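Local coordinates for protein L-threonine dehydrogenase (Flavobacterium frigidimaris, PDB 2YY7) that probably oxidises L-threonine at its 3-hydroxyl group with NAD as the cofactor, as a UDP-galactose 4-epimerase-like member of the short-chain dehydrogenase/reductase superfamily, at residues K200-L205 / T266-F271; L205-K210 / T248-A253. One frame throughout, in Å; residues are numbered along the deposited sequence.

Interaction 1 of 2, residues K200-L205 / T266-F271; sequences KYECFL and TYEPDF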
ATOM      1  N   LYS A 200      12.060  -3.300 -38.962  1.00 21.55           N
ATOM      2  CA  LYS A 200      12.846  -4.033 -37.972  1.00 22.77           C
ATOM      3  C   LYS A 200      12.686  -3.341 -36.621  1.00 21.01           C
ATOM      4  O   LYS A 200      12.396  -2.147 -36.558  1.00 21.64           O
ATOM      5  CB  LYS A 200      14.325  -4.080 -38.373  1.00 22.56           C
ATOM      6  CG  LYS A 200      14.997  -2.725 -38.486  1.00 24.90           C
ATOM      7  CD  LYS A 200      16.446  -2.864 -38.935  1.00 26.50           C
ATOM      8  CE  LYS A 200      16.549  -3.590 -40.275  1.00 32.99           C
ATOM      9  NZ  LYS A 200      17.961  -3.734 -40.736  1.00 35.89           N
ATOM     10  N   TYR A 201      12.875  -4.090 -35.541  1.00 19.61           N
ATOM     11  CA  TYR A 201      12.715  -3.529 -34.207  1.00 17.15           C
ATOM     12  C   TYR A 201      13.632  -4.187 -33.182  1.00 17.03           C
ATOM     13  O   TYR A 201      13.887  -5.389 -33.240  1.00 16.84           O
ATOM     14  CB  TYR A 201      11.251  -3.686 -33.761  1.00 16.73           C
ATOM     15  CG  TYR A 201      10.953  -3.247 -32.336  1.00 14.07           C
ATOM     16  CD1 TYR A 201      10.301  -4.105 -31.449  1.00 14.36           C
ATOM     17  CD2 TYR A 201      11.318  -1.980 -31.877  1.00 10.08           C
ATOM     18  CE1 TYR A 201      10.020  -3.720 -30.144  1.00 11.49           C
ATOM     19  CE2 TYR A 201      11.041  -1.579 -30.567  1.00 12.80           C
ATOM     20  CZ  TYR A 201      10.392  -2.458 -29.704  1.00 13.48           C
ATOM     21  OH  TYR A 201      10.129  -2.089 -28.407  1.00 13.17           O
ATOM     22  N   GLU A 202      14.135  -3.379 -32.257  1.00 15.91           N
ATOM     23  CA  GLU A 202      14.978  -3.875 -31.183  1.00 16.92           C
ATOM     24  C   GLU A 202      14.128  -3.762 -29.919  1.00 14.63           C
ATOM     25  O   GLU A 202      13.921  -2.674 -29.385  1.00 15.94           O
ATOM     26  CB  GLU A 202      16.261  -3.044 -31.083  1.00 16.26           C
ATOM     27  CG  GLU A 202      17.185  -3.232 -32.294  1.00 21.66           C
ATOM     28  CD  GLU A 202      18.524  -2.527 -32.144  1.00 20.66           C
ATOM     29  OE1 GLU A 202      19.384  -2.684 -33.035  1.00 24.84           O
ATOM     30  OE2 GLU A 202      18.718  -1.816 -31.140  1.00 25.51           O
ATOM     31  N   CYS A 203      13.625  -4.907 -29.470  1.00 14.43           N
ATOM     32  CA  CYS A 203      12.751  -5.012 -28.302  1.00 14.24           C
ATOM     33  C   CYS A 203      13.477  -4.901 -26.956  1.00 15.31           C
ATOM     34  O   CYS A 203      14.531  -5.508 -26.767  1.00 16.05           O
ATOM     35  CB  CYS A 203      12.012  -6.349 -28.380  1.00 14.62           C
ATOM     36  SG  CYS A 203      10.586  -6.514 -27.302  1.00 12.93           S
ATOM     37  N   PHE A 204      12.909  -4.145 -26.016  1.00 13.73           N
ATOM     38  CA  PHE A 204      13.538  -3.991 -24.709  1.00 13.65           C
ATOM     39  C   PHE A 204      13.118  -5.036 -23.669  1.00 13.51           C
ATOM     40  O   PHE A 204      13.394  -4.887 -22.477  1.00 13.46           O
ATOM     41  CB  PHE A 204      13.326  -2.566 -24.167  1.00 13.05           C
ATOM     42  CG  PHE A 204      11.889  -2.201 -23.906  1.00 12.08           C
ATOM     43  CD1 PHE A 204      11.212  -2.715 -22.805  1.00 10.59           C
ATOM     44  CD2 PHE A 204      11.229  -1.292 -24.735  1.00 11.69           C
ATOM     45  CE1 PHE A 204       9.900  -2.326 -22.526  1.00 11.38           C
ATOM     46  CE2 PHE A 204       9.918  -0.897 -24.466  1.00 12.32           C
ATOM     47  CZ  PHE A 204       9.253  -1.412 -23.360  1.00  9.00           C
ATOM     48  N   LEU A 205      12.465  -6.095 -24.139  1.00 13.86           N
ATOM     49  CA  LEU A 205      12.028  -7.210 -23.300  1.00 14.87           C
ATOM     50  C   LEU A 205      12.396  -8.498 -24.049  1.00 15.38           C
ATOM     51  O   LEU A 205      12.359  -8.521 -25.278  1.00 15.61           O
ATOM     52  CB  LEU A 205      10.514  -7.152 -23.082  1.00 14.62           C
ATOM     53  CG  LEU A 205       9.973  -6.815 -21.687  1.00 16.88           C
ATOM     54  CD1 LEU A 205      10.760  -5.685 -21.037  1.00 13.43           C
ATOM     55  CD2 LEU A 205       8.503  -6.456 -21.818  1.00 13.63           C
ATOM     56  N   THR A 266      14.969  -8.246 -32.976  1.00 19.24           N
ATOM     57  CA  THR A 266      16.064  -8.699 -32.130  1.00 19.95           C
ATOM     58  C   THR A 266      15.676  -8.289 -30.711  1.00 19.16           C
ATOM     59  O   THR A 266      14.864  -7.382 -30.527  1.00 19.35           O
ATOM     60  CB  THR A 266      17.407  -8.053 -32.530  1.00 20.10           C
ATOM     61  OG1 THR A 266      17.285  -6.626 -32.511  1.00 21.92           O
ATOM     62  CG2 THR A 266      17.813  -8.508 -33.928  1.00 20.72           C
ATOM     63  N   TYR A 267      16.257  -8.949 -29.716  1.00 18.09           N
ATOM     64  CA  TYR A 267      15.911  -8.684 -28.324  1.00 17.19           C
ATOM     65  C   TYR A 267      17.066  -8.184 -27.453  1.00 17.52           C
ATOM     66  O   TYR A 267      18.070  -8.876 -27.273  1.00 17.40           O
ATOM     67  CB  TYR A 267      15.310  -9.962 -27.732  1.00 15.90           C
ATOM     68  CG  TYR A 267      14.079 -10.440 -28.485  1.00 16.14           C
ATOM     69  CD1 TYR A 267      12.824  -9.888 -28.226  1.00 17.23           C
ATOM     70  CD2 TYR A 267      14.178 -11.402 -29.495  1.00 16.31           C
ATOM     71  CE1 TYR A 267      11.700 -10.273 -28.950  1.00 16.88           C
ATOM     72  CE2 TYR A 267      13.054 -11.795 -30.230  1.00 14.98           C
ATOM     73  CZ  TYR A 267      11.819 -11.222 -29.950  1.00 14.60           C
ATOM     74  OH  TYR A 267      10.701 -11.573 -30.678  1.00 14.45           O
ATOM     75  N   GLU A 268      16.913  -6.978 -26.910  1.00 17.39           N
ATOM     76  CA  GLU A 268      17.935  -6.385 -26.053  1.00 16.92           C
ATOM     77  C   GLU A 268      17.297  -5.858 -24.771  1.00 15.95           C
ATOM     78  O   GLU A 268      17.140  -4.649 -24.590  1.00 16.50           O
ATOM     79  CB  GLU A 268      18.650  -5.254 -26.796  1.00 17.24           C
ATOM     80  CG  GLU A 268      19.263  -5.700 -28.118  1.00 17.87           C
ATOM     81  CD  GLU A 268      20.049  -4.605 -28.812  1.00 19.06           C
ATOM     82  OE1 GLU A 268      20.477  -4.830 -29.965  1.00 25.32           O
ATOM     83  OE2 GLU A 268      20.242  -3.526 -28.208  1.00 22.58           O
ATOM     84  N   PRO A 269      16.929  -6.768 -23.855  1.00 15.74           N
ATOM     85  CA  PRO A 269      16.297  -6.450 -22.569  1.00 15.25           C
ATOM     86  C   PRO A 269      17.077  -5.457 -21.715  1.00 15.03           C
ATOM     87  O   PRO A 269      18.296  -5.559 -21.598  1.00 14.68           O
ATOM     88  CB  PRO A 269      16.198  -7.815 -21.885  1.00 16.22           C
ATOM     89  CG  PRO A 269      16.125  -8.771 -23.028  1.00 16.06           C
ATOM     90  CD  PRO A 269      17.153  -8.220 -23.976  1.00 15.57           C
ATOM     91  N   ASP A 270      16.378  -4.489 -21.125  1.00 15.39           N
ATOM     92  CA  ASP A 270      17.034  -3.527 -20.249  1.00 14.27           C
ATOM     93  C   ASP A 270      16.359  -3.551 -18.874  1.00 14.24           C
ATOM     94  O   ASP A 270      15.700  -4.534 -18.538  1.00 14.10           O
ATOM     95  CB  ASP A 270      17.046  -2.118 -20.876  1.00 14.92           C
ATOM     96  CG  ASP A 270      15.658  -1.522 -21.073  1.00 15.79           C
ATOM     97  OD1 ASP A 270      15.581  -0.492 -21.777  1.00 17.33           O
ATOM     98  OD2 ASP A 270      14.661  -2.049 -20.536  1.00 13.44           O
ATOM     99  N   PHE A 271      16.513  -2.494 -18.079  1.00 13.54           N
ATOM    100  CA  PHE A 271      15.932  -2.474 -16.737  1.00 13.10           C
ATOM    101  C   PHE A 271      14.440  -2.800 -16.700  1.00 13.25           C
ATOM    102  O   PHE A 271      13.930  -3.305 -15.695  1.00 12.78           O
ATOM    103  CB  PHE A 271      16.204  -1.118 -16.053  1.00 13.54           C
ATOM    104  CG  PHE A 271      15.219  -0.033 -16.401  1.00 15.18           C
ATOM    105  CD1 PHE A 271      14.033   0.108 -15.686  1.00 18.22           C
ATOM    106  CD2 PHE A 271      15.479   0.857 -17.437  1.00 16.38           C
ATOM    107  CE1 PHE A 271      13.123   1.121 -15.994  1.00 18.89           C
ATOM    108  CE2 PHE A 271      14.576   1.872 -17.754  1.00 20.35           C
ATOM    109  CZ  PHE A 271      13.395   2.004 -17.030  1.00 17.76           C
TER
HETATM  110  O   HOH W   1      21.093  -1.423 -30.253  1.00 21.44           O

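Interaction 2 of 2, residues L205-K210 / T248-A253; sequences LSSETK and TPTEIA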
ATOM      1  N   LEU A 205      12.465  -6.095 -24.139  1.00 13.86           N
ATOM      2  CA  LEU A 205      12.028  -7.210 -23.300  1.00 14.87           C
ATOM      3  C   LEU A 205      12.396  -8.498 -24.049  1.00 15.38           C
ATOM      4  O   LEU A 205      12.359  -8.521 -25.278  1.00 15.61           O
ATOM      5  CB  LEU A 205      10.514  -7.152 -23.082  1.00 14.62           C
ATOM      6  CG  LEU A 205       9.973  -6.815 -21.687  1.00 16.88           C
ATOM      7  CD1 LEU A 205      10.760  -5.685 -21.037  1.00 13.43           C
ATOM      8  CD2 LEU A 205       8.503  -6.456 -21.818  1.00 13.63           C
ATOM      9  N   SER A 206      12.752  -9.555 -23.316  1.00 15.65           N
ATOM     10  CA  SER A 206      13.123 -10.827 -23.938  1.00 15.75           C
ATOM     11  C   SER A 206      11.926 -11.467 -24.646  1.00 16.02           C
ATOM     12  O   SER A 206      10.776 -11.273 -24.246  1.00 15.76           O
ATOM     13  CB  SER A 206      13.723 -11.786 -22.899  1.00 15.34           C
ATOM     14  OG  SER A 206      12.873 -11.942 -21.780  1.00 15.63           O
ATOM     15  N   SER A 207      12.221 -12.250 -25.684  1.00 15.40           N
ATOM     16  CA  SER A 207      11.213 -12.880 -26.535  1.00 15.12           C
ATOM     17  C   SER A 207      10.026 -13.621 -25.930  1.00 15.64           C
ATOM     18  O   SER A 207       8.928 -13.556 -26.481  1.00 15.85           O
ATOM     19  CB  SER A 207      11.899 -13.801 -27.559  1.00 15.78           C
ATOM     20  OG  SER A 207      12.296 -15.033 -26.984  1.00 15.62           O
ATOM     21  N   GLU A 208      10.219 -14.324 -24.818  1.00 15.89           N
ATOM     22  CA  GLU A 208       9.118 -15.075 -24.224  1.00 15.29           C
ATOM     23  C   GLU A 208       8.476 -14.423 -22.995  1.00 15.29           C
ATOM     24  O   GLU A 208       7.861 -15.106 -22.179  1.00 14.97           O
ATOM     25  CB  GLU A 208       9.583 -16.489 -23.859  1.00 16.93           C
ATOM     26  CG  GLU A 208      10.268 -17.244 -24.997  1.00 18.97           C
ATOM     27  CD  GLU A 208       9.487 -17.193 -26.301  1.00 23.30           C
ATOM     28  OE1 GLU A 208       8.316 -17.627 -26.314  1.00 24.25           O
ATOM     29  OE2 GLU A 208      10.051 -16.718 -27.315  1.00 24.87           O
ATOM     30  N   THR A 209       8.614 -13.105 -22.868  1.00 14.54           N
ATOM     31  CA  THR A 209       8.035 -12.374 -21.743  1.00 13.63           C
ATOM     32  C   THR A 209       6.530 -12.222 -21.967  1.00 13.34           C
ATOM     33  O   THR A 209       6.077 -11.265 -22.602  1.00 12.89           O
ATOM     34  CB  THR A 209       8.685 -10.982 -21.611  1.00 13.46           C
ATOM     35  OG1 THR A 209      10.102 -11.135 -21.465  1.00 14.18           O
ATOM     36  CG2 THR A 209       8.142 -10.238 -20.401  1.00 10.29           C
ATOM     37  N   LYS A 210       5.762 -13.180 -21.455  1.00 12.36           N
ATOM     38  CA  LYS A 210       4.311 -13.175 -21.607  1.00 12.77           C
ATOM     39  C   LYS A 210       3.670 -12.173 -20.654  1.00 12.54           C
ATOM     40  O   LYS A 210       3.940 -12.182 -19.455  1.00 12.14           O
ATOM     41  CB  LYS A 210       3.767 -14.581 -21.346  1.00 12.70           C
ATOM     42  CG  LYS A 210       2.283 -14.758 -21.598  1.00 13.40           C
ATOM     43  CD  LYS A 210       1.887 -16.200 -21.324  1.00 16.83           C
ATOM     44  CE  LYS A 210       0.390 -16.400 -21.431  1.00 20.87           C
ATOM     45  NZ  LYS A 210      -0.097 -15.985 -22.775  1.00 30.64           N
ATOM     46  N   THR A 248       3.424 -12.915 -25.964  1.00 12.89           N
ATOM     47  CA  THR A 248       4.850 -12.655 -25.813  1.00 12.88           C
ATOM     48  C   THR A 248       5.304 -11.800 -26.989  1.00 12.71           C
ATOM     49  O   THR A 248       4.568 -11.631 -27.963  1.00 13.23           O
ATOM     50  CB  THR A 248       5.661 -13.963 -25.873  1.00 13.23           C
ATOM     51  OG1 THR A 248       5.423 -14.596 -27.138  1.00 14.72           O
ATOM     52  CG2 THR A 248       5.258 -14.915 -24.753  1.00 11.92           C
ATOM     53  N   PRO A 249       6.517 -11.236 -26.908  1.00 12.65           N
ATOM     54  CA  PRO A 249       7.002 -10.419 -28.021  1.00 12.11           C
ATOM     55  C   PRO A 249       7.083 -11.276 -29.288  1.00 12.83           C
ATOM     56  O   PRO A 249       6.756 -10.813 -30.381  1.00 12.22           O
ATOM     57  CB  PRO A 249       8.371  -9.960 -27.534  1.00 11.79           C
ATOM     58  CG  PRO A 249       8.145  -9.811 -26.054  1.00 12.07           C
ATOM     59  CD  PRO A 249       7.372 -11.067 -25.719  1.00 11.97           C
ATOM     60  N   THR A 250       7.506 -12.532 -29.131  1.00 13.02           N
ATOM     61  CA  THR A 250       7.615 -13.442 -30.269  1.00 13.52           C
ATOM     62  C   THR A 250       6.269 -13.555 -30.974  1.00 14.22           C
ATOM     63  O   THR A 250       6.195 -13.501 -32.205  1.00 13.40           O
ATOM     64  CB  THR A 250       8.060 -14.864 -29.837  1.00 13.62           C
ATOM     65  OG1 THR A 250       9.352 -14.802 -29.225  1.00 12.62           O
ATOM     66  CG2 THR A 250       8.133 -15.793 -31.045  1.00 13.71           C
ATOM     67  N   GLU A 251       5.199 -13.694 -30.197  1.00 13.11           N
ATOM     68  CA  GLU A 251       3.871 -13.828 -30.784  1.00 14.98           C
ATOM     69  C   GLU A 251       3.382 -12.564 -31.495  1.00 14.52           C
ATOM     70  O   GLU A 251       2.846 -12.657 -32.599  1.00 15.39           O
ATOM     71  CB  GLU A 251       2.853 -14.257 -29.719  1.00 13.96           C
ATOM     72  CG  GLU A 251       3.192 -15.594 -29.060  1.00 16.76           C
ATOM     73  CD  GLU A 251       2.268 -15.948 -27.902  1.00 18.50           C
ATOM     74  OE1 GLU A 251       2.088 -15.107 -26.996  1.00 18.29           O
ATOM     75  OE2 GLU A 251       1.730 -17.074 -27.890  1.00 23.95           O
ATOM     76  N   ILE A 252       3.552 -11.389 -30.888  1.00 14.23           N
ATOM     77  CA  ILE A 252       3.080 -10.178 -31.554  1.00 14.31           C
ATOM     78  C   ILE A 252       3.934  -9.862 -32.781  1.00 14.45           C
ATOM     79  O   ILE A 252       3.431  -9.345 -33.775  1.00 14.54           O
ATOM     80  CB  ILE A 252       3.035  -8.944 -30.603  1.00 13.66           C
ATOM     81  CG1 ILE A 252       2.544  -7.722 -31.389  1.00 13.45           C
ATOM     82  CG2 ILE A 252       4.406  -8.672 -30.001  1.00 13.18           C
ATOM     83  CD1 ILE A 252       2.144  -6.541 -30.527  1.00 14.21           C
ATOM     84  N   ALA A 253       5.221 -10.192 -32.715  1.00 14.84           N
ATOM     85  CA  ALA A 253       6.119  -9.960 -33.841  1.00 16.03           C
ATOM     86  C   ALA A 253       5.710 -10.887 -34.990  1.00 16.22           C
ATOM     87  O   ALA A 253       5.758 -10.501 -36.155  1.00 15.03           O
ATOM     88  CB  ALA A 253       7.570 -10.228 -33.427  1.00 15.59           C
TER
HETATM   89  O   HOH W   2       6.137 -17.018 -27.701  1.00 17.49           O

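Interaction 1 of 2, residues K200-L205 / T266-F271
Two glutamates, Glu202 on a strand and Glu268 just past the end of its partner strand, bring their carboxylates close together. Glu202 OE2 lies 3.7 Å from Glu268 OE1, and the two planes are turned 38° apart. One water donates to both, to Glu202 OE2 and to Glu268 OE2, and probably eases the repulsion between the like charges. Both chains run extended beyond CG, which carries the acids out to this meeting point. Thr266 lies alongside Glu202 and points the same way, with its OG1 3.4 Å from Glu202 CG. On the other face of the sheet Cys203 CB packs 3.6 Å from Tyr267 CD1, and Cys203 SG makes an oblique sulfur-aromatic contact with the same ring. Leu205 O comes to the edge of that ring, near its plane, 3.3 Å from Tyr267 CD1.

The backbones join by three nearly straight bonds: Thr266 N to Tyr201 O, Cys203 N to Thr266 O, and Glu268 N to Cys203 O, the last 2.8 Å long. A fourth bond is less regular: Asp270 N reaches Phe204 O at 3.3 Å from above the carbonyl plane, while Pro269 CA makes a CH-O contact with the same oxygen. The Asp270 carboxylate flanks Phe204 CB, but its salt bridge is with Arg272, which also makes a cation-pi contact with Phe204. Helix 187-197 packs against Tyr201 and Cys203. The ladder is that of a two-stranded parallel sheet, strands 200-203 and 264-267, separate from the large NAD-binding Rossmann sheet.

Interaction 2 of 2, residues L205-K210 / T248-A253
Thr250 OG1 stands anti to its own carbonyl carbon (chi1 -61°), and Glu208 bends back at chi2 (-49°), which brings the hydroxyl and the carboxylate together. Thr250 OG1 is 2.8 Å from Glu208 OE2 and 3.0 Å from Ser207 O. Ser207 OG donates to the same Glu208 OE2, on the anti side and 17° out of the carboxylate plane. Ser207 O also accepts from Thr250 N at 3.2 Å, in the carbonyl plane and on a lone pair. The loop carbonyl thus takes up an amide of the first turn of helix 249-257.

Thr248 is the N-cap of that helix and forms a capping box with Glu251. Thr248 OG1 accepts from Glu251 N, and Thr248 N donates to Glu251 OE1 at 2.8 Å. A water links Thr248 OG1 to Glu208 OE1, tying the cap to the loop. The methyl CG2 of Thr248 packs 3.7 Å from Lys210 CB. With Thr248 replaced by a glycine, Glu251 N is likely to lose its capping acceptor, the water one of its partners, and Lys210 CB the methyl beside it.

Facing the helix, the segment 206-209 makes a type I beta turn. Three of its carbonyls come against the Pro249 ring: Pro249 CD lies 3.0 Å from Ser207 O and 3.4 Å from Thr209 O, while Pro249 CG approaches Ser206 O. Thr209 OG1 is hydrogen-bonded to Gln273, and Tyr187 of helix 187-197 touches Pro249.

The two interactions share Leu205 and have centres 10 Å apart. Interaction 2 is nested inside the chain loop that interaction 1 closes. Both are partly buried, and both lie well away from the centre of the chain. Interaction 1 joins strand to strand through a regular backbone ladder, with a pair of exposed acids. Interaction 2 joins an irregular loop to a helix start, and its polar bonds run mostly through side chains and one carbonyl. Tyr267 connects them: its ring packs on Ser207 and Pro249, and its OH lies near Thr250 CA. Pro269 also packs on Ser206. Helix 249-257 is followed, after a short connection, by strand 264-267.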